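PDB 6PTM: uncharacterized protein from Bacteroides ovatus CL02T12C04, which probably hydrolyses carrageenan from the ends of its chains, as an exo-acting glycoside hydrolase of family GH42. Local coordinates for residues H392-P397 with N468-M473; C428-W433 with S438-Y443; Y443-V448 with K486-G491; N492-T497 with V765-V770. All coordinates share one frame; numbering follows the deposited sequence.

Interaction 1: residues H392-P397 with N468-M473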
# COMPACT_ATOMS: atom_id res chain seq x y z
N HIS A 392 -5.31 -12.06 -2.81
CA HIS A 392 -5.23 -10.73 -2.19
C HIS A 392 -6.42 -9.91 -2.64
O HIS A 392 -7.15 -10.32 -3.55
CB HIS A 392 -3.88 -10.06 -2.53
CG HIS A 392 -3.56 -10.07 -3.97
ND1 HIS A 392 -3.76 -8.97 -4.79
CD2 HIS A 392 -3.00 -11.03 -4.74
CE1 HIS A 392 -3.36 -9.27 -6.01
NE2 HIS A 392 -2.87 -10.54 -6.01
N ILE A 393 -6.53 -8.75 -2.03
CA ILE A 393 -7.66 -7.81 -2.23
C ILE A 393 -7.07 -6.41 -2.44
O ILE A 393 -6.13 -6.03 -1.69
CB ILE A 393 -8.59 -7.91 -1.01
CG1 ILE A 393 -9.04 -9.36 -0.75
CG2 ILE A 393 -9.79 -6.98 -1.13
CD1 ILE A 393 -9.55 -9.57 0.69
N LYS A 394 -7.61 -5.66 -3.41
CA LYS A 394 -7.14 -4.26 -3.64
C LYS A 394 -7.79 -3.35 -2.59
O LYS A 394 -8.73 -2.59 -2.90
CB LYS A 394 -7.40 -3.82 -5.07
CG LYS A 394 -6.90 -2.41 -5.37
CD LYS A 394 -7.36 -1.87 -6.67
CE LYS A 394 -6.83 -2.67 -7.85
NZ LYS A 394 -7.20 -2.04 -9.15
N ILE A 395 -7.32 -3.48 -1.35
CA ILE A 395 -7.89 -2.75 -0.19
C ILE A 395 -7.38 -1.32 -0.21
O ILE A 395 -6.17 -1.13 -0.38
CB ILE A 395 -7.52 -3.44 1.13
CG1 ILE A 395 -8.14 -4.83 1.24
CG2 ILE A 395 -7.89 -2.55 2.29
CD1 ILE A 395 -7.47 -5.67 2.30
N MET A 396 -8.27 -0.35 0.00
CA MET A 396 -7.85 1.06 0.17
C MET A 396 -7.29 1.21 1.58
O MET A 396 -8.04 1.12 2.53
CB MET A 396 -9.05 1.99 -0.00
CG MET A 396 -9.60 1.99 -1.41
SD MET A 396 -11.32 2.53 -1.43
CE MET A 396 -11.25 4.07 -0.49
N PRO A 397 -5.99 1.45 1.81
CA PRO A 397 -5.48 1.47 3.18
C PRO A 397 -6.12 2.51 4.10
O PRO A 397 -6.07 2.31 5.28
CB PRO A 397 -4.00 1.81 2.99
CG PRO A 397 -3.70 1.26 1.62
CD PRO A 397 -4.93 1.58 0.81
N ASN A 468 0.91 -3.80 -4.49
CA ASN A 468 0.06 -2.61 -4.73
C ASN A 468 -0.44 -2.69 -6.18
O ASN A 468 0.36 -2.45 -7.08
CB ASN A 468 0.80 -1.31 -4.42
CG ASN A 468 -0.13 -0.12 -4.48
OD1 ASN A 468 -1.11 -0.12 -5.24
ND2 ASN A 468 0.22 0.92 -3.72
N THR A 469 -1.70 -3.07 -6.36
CA THR A 469 -2.30 -3.48 -7.66
C THR A 469 -2.86 -2.25 -8.38
O THR A 469 -3.29 -2.39 -9.52
CB THR A 469 -3.37 -4.55 -7.47
OG1 THR A 469 -4.22 -4.22 -6.36
CG2 THR A 469 -2.71 -5.90 -7.27
N GLU A 470 -2.86 -1.10 -7.72
CA GLU A 470 -3.20 0.16 -8.40
C GLU A 470 -2.50 1.29 -7.67
O GLU A 470 -3.16 1.97 -6.86
CB GLU A 470 -4.72 0.34 -8.45
CG GLU A 470 -5.16 1.48 -9.34
CD GLU A 470 -6.66 1.74 -9.29
OE1 GLU A 470 -7.42 0.74 -9.26
OE2 GLU A 470 -7.04 2.92 -9.19
N GLY A 471 -1.22 1.48 -7.95
CA GLY A 471 -0.36 2.40 -7.19
C GLY A 471 -0.80 3.84 -7.40
O GLY A 471 -0.87 4.29 -8.58
N HIS A 472 -1.12 4.54 -6.30
CA HIS A 472 -1.60 5.94 -6.34
C HIS A 472 -0.57 6.82 -5.64
O HIS A 472 -0.96 7.80 -4.94
CB HIS A 472 -3.05 6.02 -5.81
CG HIS A 472 -4.07 5.66 -6.84
ND1 HIS A 472 -4.30 6.45 -7.97
CD2 HIS A 472 -4.91 4.60 -6.93
CE1 HIS A 472 -5.21 5.86 -8.72
NE2 HIS A 472 -5.60 4.70 -8.11
N MET A 473 0.72 6.53 -5.84
CA MET A 473 1.84 7.36 -5.31
C MET A 473 2.29 8.41 -6.33
O MET A 473 3.17 9.21 -5.96
CB MET A 473 3.03 6.49 -4.90
CG MET A 473 2.71 5.60 -3.70
SD MET A 473 3.16 3.86 -3.93
CE MET A 473 4.94 4.07 -3.91
O HOH W 1 -4.12 -6.30 -4.55
O HOH W 2 -5.54 -3.85 -10.53
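His392 meets Thr469 in two ways. Its ring carbon CE1 lies obliquely against the methyl, 3.7 Å from Thr469 CG2, and its ND1 shares a water with the same threonine: water 1 is 2.7 Å from His392 ND1, in the ring plane, and 2.8 Å from Thr469 OG1. The ring's other nitrogen, NE2, is hydrogen-bonded to Leu286 O, so a histidine, polar at both nitrogens, suits this buried place. Two residues on, Lys394 again points toward the facing segment. With its CG anti to the backbone N (chi1 -178°), Lys394 CG lies 3.4 Å from Thr469 OG1, and a bend at chi3 turns the chain so that Lys394 CE also lies against Thr469 OG1, at 3.4 Å, before the chain ends at Glu470. There Lys394 NZ forms a salt bridge of 2.8 Å to Glu470 OE1, using the oxygen's anti lone pair. Asn292 OD1 and water 2, which also reaches Thr469 O, are further partners of the ammonium group. The second carboxylate oxygen, Glu470 OE2, accepts a nearly straight bond from His472 NE2, so both oxygens are held and the carboxylate is hindered from turning. A methionine in place of Lys394 would probably leave Glu470 OE1 without its charged mate and the carboxylate freer to rotate. Asn468 OD1 accepts from Glu470 N, 3.2 Å away, in an Asx turn that shapes the corner. Glu470 stands at the end of strand 466-471, beside the end of strand 391-394, where the active site of a (beta/alpha)8 barrel of the GH42 kind is normally found.

Interaction 2: residues C428-W433 with S438-Y443; sequences CGAWMW and SWEKNY
Trp439 and Ala430 bury the most surface here, with Glu440 next. The indole comes edge-on to the backbone of the facing loop. Its far corner, Trp439 CH2, is 3.4 Å from Gly429 C and 3.5 Å from Ala430 N, both near the ring plane, so the six-membered end of the ring butts against the peptide link between the two. The first torsion of Trp439 (chi1 62°), with CG between the backbone N and the carbonyl carbon, points that six-membered end at Gly429 and Ala430. At Gly429 the indole edge meets backbone that carries no side chain. The short methyl of Ala430 meets the carboxylate end of the neighbouring acid instead: Ala430 CB lies 3.3 Å from Glu440 OE1, a packing contact and no more. The polar partner of Glu440 is elsewhere, OE2 accepting from Lys437 N. Glu440 CG also lies 3.5 Å above one face of the Trp439 ring, toward the rim, so its aliphatic part helps hold the indole in position. Behind them, Trp439 O accepts from both Asn442 N and Tyr443 N, closing a short helical turn. The contact folds a long beta-alpha loop back on itself at the surface, between strand 421-423 and helix 448-460 of the barrel.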
# COMPACT_ATOMS: atom_id res chain seq x y z
N CYS A 428 0.92 11.08 -2.70
CA CYS A 428 0.70 12.32 -3.48
C CYS A 428 0.66 13.56 -2.58
O CYS A 428 0.69 13.44 -1.31
CB CYS A 428 -0.54 12.20 -4.36
SG CYS A 428 -0.30 11.03 -5.73
N GLY A 429 0.61 14.72 -3.23
CA GLY A 429 0.75 16.06 -2.62
C GLY A 429 -0.60 16.71 -2.37
O GLY A 429 -1.63 15.99 -2.24
N ALA A 430 -0.60 18.06 -2.29
CA ALA A 430 -1.78 18.84 -1.88
C ALA A 430 -2.88 18.66 -2.93
O ALA A 430 -2.57 18.59 -4.13
CB ALA A 430 -1.41 20.30 -1.68
N TRP A 431 -4.13 18.59 -2.49
CA TRP A 431 -5.33 18.50 -3.36
C TRP A 431 -5.45 19.74 -4.26
O TRP A 431 -4.89 20.76 -3.90
CB TRP A 431 -6.57 18.35 -2.48
CG TRP A 431 -6.71 16.98 -1.90
CD1 TRP A 431 -5.73 16.05 -1.71
CD2 TRP A 431 -7.94 16.40 -1.43
NE1 TRP A 431 -6.27 14.91 -1.17
CE2 TRP A 431 -7.62 15.09 -0.97
CE3 TRP A 431 -9.26 16.85 -1.33
CZ2 TRP A 431 -8.59 14.24 -0.44
CZ3 TRP A 431 -10.22 16.01 -0.79
CH2 TRP A 431 -9.88 14.72 -0.35
N MET A 432 -6.18 19.65 -5.36
CA MET A 432 -6.40 20.79 -6.30
C MET A 432 -7.43 21.79 -5.73
O MET A 432 -7.66 22.85 -6.38
CB MET A 432 -6.89 20.21 -7.63
CG MET A 432 -5.82 19.36 -8.29
SD MET A 432 -6.26 18.83 -9.95
CE MET A 432 -7.25 17.39 -9.59
N TRP A 433 -8.04 21.47 -4.58
CA TRP A 433 -9.08 22.29 -3.89
C TRP A 433 -9.10 21.93 -2.39
O TRP A 433 -8.60 20.83 -2.02
CB TRP A 433 -10.45 22.05 -4.55
CG TRP A 433 -11.00 20.69 -4.24
CD1 TRP A 433 -11.67 20.32 -3.11
CD2 TRP A 433 -10.89 19.50 -5.05
NE1 TRP A 433 -11.97 18.99 -3.15
CE2 TRP A 433 -11.51 18.46 -4.33
CE3 TRP A 433 -10.33 19.21 -6.30
CZ2 TRP A 433 -11.59 17.15 -4.82
CZ3 TRP A 433 -10.40 17.92 -6.79
CH2 TRP A 433 -11.03 16.90 -6.05
N SER A 438 -3.91 17.62 7.19
CA SER A 438 -3.09 17.72 8.44
C SER A 438 -1.60 17.44 8.14
O SER A 438 -0.73 18.13 8.71
CB SER A 438 -3.60 16.83 9.53
OG SER A 438 -3.50 15.47 9.16
N TRP A 439 -1.29 16.56 7.18
CA TRP A 439 0.14 16.29 6.82
C TRP A 439 0.82 17.55 6.25
O TRP A 439 2.04 17.64 6.40
CB TRP A 439 0.27 15.08 5.87
CG TRP A 439 -0.42 15.25 4.55
CD1 TRP A 439 -1.64 14.76 4.20
CD2 TRP A 439 0.11 15.89 3.39
NE1 TRP A 439 -1.93 15.09 2.90
CE2 TRP A 439 -0.87 15.78 2.38
CE3 TRP A 439 1.29 16.58 3.11
CZ2 TRP A 439 -0.70 16.32 1.11
CZ3 TRP A 439 1.48 17.10 1.85
CH2 TRP A 439 0.48 16.99 0.87
N GLU A 440 0.09 18.49 5.66
CA GLU A 440 0.70 19.64 4.92
C GLU A 440 1.45 20.54 5.89
O GLU A 440 2.37 21.24 5.45
CB GLU A 440 -0.34 20.43 4.14
CG GLU A 440 -0.91 19.64 2.98
CD GLU A 440 -1.88 20.39 2.08
OE1 GLU A 440 -1.46 21.37 1.45
OE2 GLU A 440 -3.04 19.95 1.96
N LYS A 441 1.14 20.50 7.18
CA LYS A 441 1.91 21.33 8.15
C LYS A 441 3.38 20.91 8.14
O LYS A 441 4.26 21.81 8.21
CB LYS A 441 1.34 21.23 9.56
CG LYS A 441 0.02 21.97 9.74
CD LYS A 441 0.09 23.47 9.40
CE LYS A 441 -1.11 24.01 8.64
NZ LYS A 441 -2.22 24.32 9.56
N ASN A 442 3.67 19.62 8.06
CA ASN A 442 5.06 19.17 8.34
C ASN A 442 5.71 18.46 7.14
O ASN A 442 6.94 18.50 7.07
CB ASN A 442 5.15 18.28 9.58
CG ASN A 442 6.59 18.14 10.01
OD1 ASN A 442 7.24 19.15 10.23
ND2 ASN A 442 7.12 16.91 10.04
N TYR A 443 4.92 17.87 6.24
CA TYR A 443 5.40 16.78 5.34
C TYR A 443 5.26 17.21 3.88
O TYR A 443 4.37 18.01 3.56
CB TYR A 443 4.67 15.47 5.66
CG TYR A 443 4.83 15.01 7.09
CD1 TYR A 443 5.98 14.35 7.50
CD2 TYR A 443 3.85 15.24 8.04
CE1 TYR A 443 6.15 13.91 8.80
CE2 TYR A 443 4.01 14.82 9.35
CZ TYR A 443 5.16 14.14 9.73
OH TYR A 443 5.37 13.73 11.01

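Interaction 3: residues Y443-V448 with K486-G491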
# COMPACT_ATOMS: atom_id res chain seq x y z
N TYR A 443 4.92 17.87 6.24
CA TYR A 443 5.40 16.78 5.34
C TYR A 443 5.26 17.21 3.88
O TYR A 443 4.37 18.01 3.56
CB TYR A 443 4.67 15.47 5.66
CG TYR A 443 4.83 15.01 7.09
CD1 TYR A 443 5.98 14.35 7.50
CD2 TYR A 443 3.85 15.24 8.04
CE1 TYR A 443 6.15 13.91 8.80
CE2 TYR A 443 4.01 14.82 9.35
CZ TYR A 443 5.16 14.14 9.73
OH TYR A 443 5.37 13.73 11.01
N ALA A 444 6.06 16.58 3.02
CA ALA A 444 6.05 16.82 1.57
C ALA A 444 4.86 16.16 0.89
O ALA A 444 4.61 16.48 -0.30
CB ALA A 444 7.32 16.30 0.96
N PHE A 445 4.27 15.13 1.49
CA PHE A 445 3.24 14.30 0.83
C PHE A 445 2.47 13.55 1.91
O PHE A 445 2.90 13.52 3.09
CB PHE A 445 3.82 13.34 -0.23
CG PHE A 445 4.93 12.43 0.27
CD1 PHE A 445 4.64 11.25 0.92
CD2 PHE A 445 6.25 12.75 0.06
CE1 PHE A 445 5.65 10.43 1.41
CE2 PHE A 445 7.26 11.94 0.56
CZ PHE A 445 6.96 10.79 1.24
N ASP A 446 1.39 12.91 1.51
CA ASP A 446 0.58 12.10 2.46
C ASP A 446 1.34 10.79 2.66
O ASP A 446 1.17 9.89 1.84
CB ASP A 446 -0.85 11.93 1.94
CG ASP A 446 -1.68 11.07 2.88
OD1 ASP A 446 -1.16 10.74 3.97
OD2 ASP A 446 -2.81 10.73 2.52
N TRP A 447 2.14 10.71 3.73
CA TRP A 447 3.04 9.57 4.08
C TRP A 447 2.30 8.46 4.84
O TRP A 447 2.95 7.46 5.16
CB TRP A 447 4.23 10.06 4.93
CG TRP A 447 3.82 10.66 6.24
CD1 TRP A 447 3.06 11.79 6.42
CD2 TRP A 447 4.06 10.15 7.57
NE1 TRP A 447 2.84 12.03 7.74
CE2 TRP A 447 3.45 11.05 8.48
CE3 TRP A 447 4.74 9.04 8.08
CZ2 TRP A 447 3.47 10.85 9.86
CZ3 TRP A 447 4.80 8.87 9.45
CH2 TRP A 447 4.16 9.75 10.32
N VAL A 448 1.03 8.63 5.21
CA VAL A 448 0.40 7.84 6.31
C VAL A 448 0.11 6.40 5.80
O VAL A 448 0.36 5.46 6.57
CB VAL A 448 -0.86 8.52 6.89
CG1 VAL A 448 -1.55 7.62 7.89
CG2 VAL A 448 -0.53 9.82 7.59
N LYS A 486 11.22 13.84 -10.56
CA LYS A 486 11.72 12.46 -10.45
C LYS A 486 12.11 12.20 -8.98
O LYS A 486 12.01 11.04 -8.59
CB LYS A 486 12.87 12.24 -11.42
CG LYS A 486 14.16 12.98 -11.11
CD LYS A 486 15.06 12.86 -12.31
CE LYS A 486 16.54 12.88 -11.99
NZ LYS A 486 16.90 14.18 -11.42
N GLU A 487 12.55 13.21 -8.22
CA GLU A 487 13.00 13.04 -6.79
C GLU A 487 11.78 12.59 -5.96
O GLU A 487 11.93 11.75 -5.08
CB GLU A 487 13.59 14.33 -6.21
CG GLU A 487 14.96 14.71 -6.77
CD GLU A 487 15.01 15.33 -8.17
OE1 GLU A 487 13.97 15.78 -8.68
OE2 GLU A 487 16.08 15.26 -8.78
N TYR A 488 10.63 13.20 -6.19
CA TYR A 488 9.38 12.81 -5.50
C TYR A 488 9.08 11.34 -5.81
O TYR A 488 8.78 10.56 -4.89
CB TYR A 488 8.19 13.68 -5.91
CG TYR A 488 6.91 13.06 -5.41
CD1 TYR A 488 6.56 13.12 -4.06
CD2 TYR A 488 6.15 12.28 -6.26
CE1 TYR A 488 5.43 12.46 -3.59
CE2 TYR A 488 5.00 11.64 -5.81
CZ TYR A 488 4.64 11.73 -4.47
OH TYR A 488 3.51 11.06 -4.05
N ALA A 489 9.19 10.97 -7.08
CA ALA A 489 8.75 9.63 -7.52
C ALA A 489 9.66 8.58 -6.85
O ALA A 489 9.15 7.54 -6.26
CB ALA A 489 8.78 9.54 -9.04
N ARG A 490 10.98 8.81 -6.94
CA ARG A 490 12.01 7.91 -6.34
C ARG A 490 11.81 7.82 -4.82
O ARG A 490 11.83 6.69 -4.28
CB ARG A 490 13.41 8.42 -6.65
CG ARG A 490 14.53 7.79 -5.83
CD ARG A 490 15.88 8.27 -6.32
NE ARG A 490 16.18 7.75 -7.65
CZ ARG A 490 16.79 6.59 -7.91
NH1 ARG A 490 17.18 5.81 -6.93
NH2 ARG A 490 17.00 6.20 -9.17
N GLY A 491 11.67 8.94 -4.14
CA GLY A 491 11.52 8.93 -2.66
C GLY A 491 10.34 8.09 -2.22
O GLY A 491 10.42 7.37 -1.22
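Tyr488 OH is held by three groups: it is hydrogen-bonded to Met473 O, to Cys428 N and to Ser427 OG, so a hydroxyl that is buried has its polar needs met. That grip probably helps to hold the ring against Phe445. With CG anti to the backbone N (chi1 168°), Tyr488 reaches out from its helix and turns an edge to the phenylalanine. Tyr488 CE1 is 3.8 Å from Phe445 CD2 and equally far from Phe445 CB. The two rings form an offset edge-to-face pair, the tyrosine giving the edge and the phenylalanine the face, with centroids 5.7 Å apart and planes at 76°. A phenylalanine serves well on its side, since it offers an apolar face; its ring also packs on Asn492 and Leu495 farther along the same helix. Just beyond it the chain turns into a helix. Asp446 OD1 accepts from Val448 N at 3.3 Å, a nearly straight bond that meets the oxygen from above the carboxylate plane. Aspartate is apt there, its short side chain able to turn back to an amide that no helical carbonyl yet serves. This is a side-chain cap leading into helix 448-460 of the (beta/alpha)8 barrel, lodged beside the first turns of the barrel's helix 486-498.

Interaction 4: residues N492-T497 with V765-V770; sequences NYWLAT and VQLLEV
Two similar torsions bring Trp494 and Val765 together: the tryptophan holds CG anti to its N (chi1 -173°), swinging the indole off the helix, while the valine places CG1 anti to N (chi1 176°), against one face of the ring. The result is a CH-pi contact. Val765 CG1 sits 3.5 Å from the centroid of the five-membered ring of Trp494, only 8° off its normal, so the methyl is almost squarely over that part of the face. The valine's other branch lies beside the root of the indole, with Val765 CG2 4.1 Å from Trp494 CB. Leu767, on the same side of the strand as Val765, takes a different part of the ring: Leu767 CD2 comes to the edge, 3.9 Å from Trp494 CZ2. Valine, branched at CB, is a natural strand residue, and leucine brings a longer apolar side chain that reaches the ring edge from strand 765-772. That strand belongs to the antiparallel sheet of the small C-terminal beta domain, as in other GH42 enzymes, and here the sheet docks on helix 486-498 of the catalytic barrel. The indole nitrogen is not left idle, since Trp494 NE1 is hydrogen-bonded to Asn722 OD1 of strand 718-725. A leucine in place of Trp494 would probably open a gap over the Val765 methyl and leave Asn722 OD1 without its donor. Farther along the helix, Thr497 OG1 donates to Tyr493 O at 2.7 Å; Thr497 N reaches the same carbonyl from the opposite face of its plane, at 3.1 Å.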
# COMPACT_ATOMS: atom_id res chain seq x y z
N ASN A 492 9.25 8.17 -2.96
CA ASN A 492 7.99 7.49 -2.60
C ASN A 492 8.13 5.99 -2.83
O ASN A 492 7.68 5.24 -1.96
CB ASN A 492 6.83 8.09 -3.39
CG ASN A 492 5.77 8.63 -2.47
OD1 ASN A 492 4.69 8.05 -2.37
ND2 ASN A 492 6.08 9.73 -1.80
N TYR A 493 8.67 5.57 -3.96
CA TYR A 493 8.76 4.12 -4.25
C TYR A 493 9.79 3.54 -3.29
O TYR A 493 9.66 2.42 -2.83
CB TYR A 493 9.05 3.84 -5.73
CG TYR A 493 7.81 3.85 -6.57
CD1 TYR A 493 7.28 5.05 -7.01
CD2 TYR A 493 7.12 2.70 -6.87
CE1 TYR A 493 6.10 5.10 -7.74
CE2 TYR A 493 5.95 2.73 -7.63
CZ TYR A 493 5.43 3.94 -8.04
OH TYR A 493 4.28 4.01 -8.77
N TRP A 494 10.83 4.31 -3.01
CA TRP A 494 11.91 3.83 -2.12
C TRP A 494 11.32 3.63 -0.72
O TRP A 494 11.51 2.56 -0.09
CB TRP A 494 13.08 4.83 -2.14
CG TRP A 494 14.26 4.32 -1.39
CD1 TRP A 494 14.44 4.34 -0.04
CD2 TRP A 494 15.42 3.68 -1.94
NE1 TRP A 494 15.64 3.77 0.28
CE2 TRP A 494 16.27 3.36 -0.86
CE3 TRP A 494 15.83 3.37 -3.23
CZ2 TRP A 494 17.48 2.71 -1.04
CZ3 TRP A 494 17.03 2.73 -3.42
CH2 TRP A 494 17.84 2.39 -2.34
N LEU A 495 10.65 4.67 -0.21
CA LEU A 495 10.09 4.64 1.16
C LEU A 495 9.07 3.49 1.28
O LEU A 495 9.16 2.68 2.23
CB LEU A 495 9.50 6.02 1.46
CG LEU A 495 8.82 6.18 2.81
CD1 LEU A 495 9.82 6.05 3.95
CD2 LEU A 495 8.06 7.51 2.85
N ALA A 496 8.14 3.38 0.32
CA ALA A 496 7.11 2.32 0.34
C ALA A 496 7.80 0.95 0.38
O ALA A 496 7.35 0.05 1.15
CB ALA A 496 6.19 2.45 -0.84
N THR A 497 8.90 0.80 -0.36
CA THR A 497 9.64 -0.47 -0.42
C THR A 497 10.31 -0.75 0.93
O THR A 497 10.25 -1.91 1.39
CB THR A 497 10.62 -0.51 -1.60
OG1 THR A 497 9.85 -0.25 -2.78
CG2 THR A 497 11.27 -1.88 -1.64
N VAL A 765 16.60 10.72 -0.70
CA VAL A 765 16.93 9.37 -0.17
C VAL A 765 18.43 9.36 0.02
O VAL A 765 19.15 9.62 -0.96
CB VAL A 765 16.49 8.26 -1.13
CG1 VAL A 765 16.92 6.90 -0.62
CG2 VAL A 765 15.00 8.31 -1.35
N GLN A 766 18.88 9.00 1.21
CA GLN A 766 20.31 8.70 1.43
C GLN A 766 20.46 7.22 1.78
O GLN A 766 19.66 6.70 2.59
CB GLN A 766 20.88 9.60 2.51
CG GLN A 766 21.04 11.03 2.05
CD GLN A 766 22.18 11.23 1.09
OE1 GLN A 766 23.18 10.54 1.13
NE2 GLN A 766 22.06 12.27 0.28
N LEU A 767 21.43 6.55 1.15
CA LEU A 767 21.79 5.17 1.55
C LEU A 767 23.31 5.14 1.69
O LEU A 767 24.01 5.26 0.69
CB LEU A 767 21.27 4.16 0.53
CG LEU A 767 21.44 2.69 0.92
CD1 LEU A 767 20.48 2.30 2.02
CD2 LEU A 767 21.24 1.81 -0.30
N LEU A 768 23.75 5.03 2.92
CA LEU A 768 25.13 5.30 3.34
C LEU A 768 25.70 4.06 4.02
O LEU A 768 24.99 3.36 4.80
CB LEU A 768 25.11 6.45 4.34
CG LEU A 768 24.49 7.75 3.86
CD1 LEU A 768 24.35 8.71 5.05
CD2 LEU A 768 25.31 8.38 2.75
N GLU A 769 26.97 3.81 3.71
CA GLU A 769 27.82 2.87 4.44
C GLU A 769 28.66 3.68 5.44
O GLU A 769 29.44 4.54 5.00
CB GLU A 769 28.64 2.03 3.45
CG GLU A 769 29.47 1.01 4.20
CD GLU A 769 30.22 0.07 3.28
OE1 GLU A 769 31.38 -0.10 3.52
OE2 GLU A 769 29.63 -0.48 2.35
N VAL A 770 28.48 3.39 6.72
CA VAL A 770 29.14 4.07 7.86
C VAL A 770 30.06 3.04 8.53
O VAL A 770 29.57 1.96 8.92
CB VAL A 770 28.08 4.67 8.81
CG1 VAL A 770 28.71 5.38 10.00
CG2 VAL A 770 27.18 5.65 8.06

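How the interactions relate
Along the chain, interaction 1 opens first, at the end of strand 391-394, and closes at the end of strand 466-471. Within that loop lies interaction 2, a short closure inside the segment between strand 421-423 and helix 448-460. Interaction 3 starts from the same loop, sharing Tyr443 with interaction 2, and ends on helix 486-498; its segments alternate with those of interaction 1, so the two cross. Interaction 4 follows in series from that helix and spans 267 residues to strand 765-772. Cys428 SG packs on Met473, and Gly491 touches Val765, linking barrel strand ends, loop, helix and C-terminal sheet.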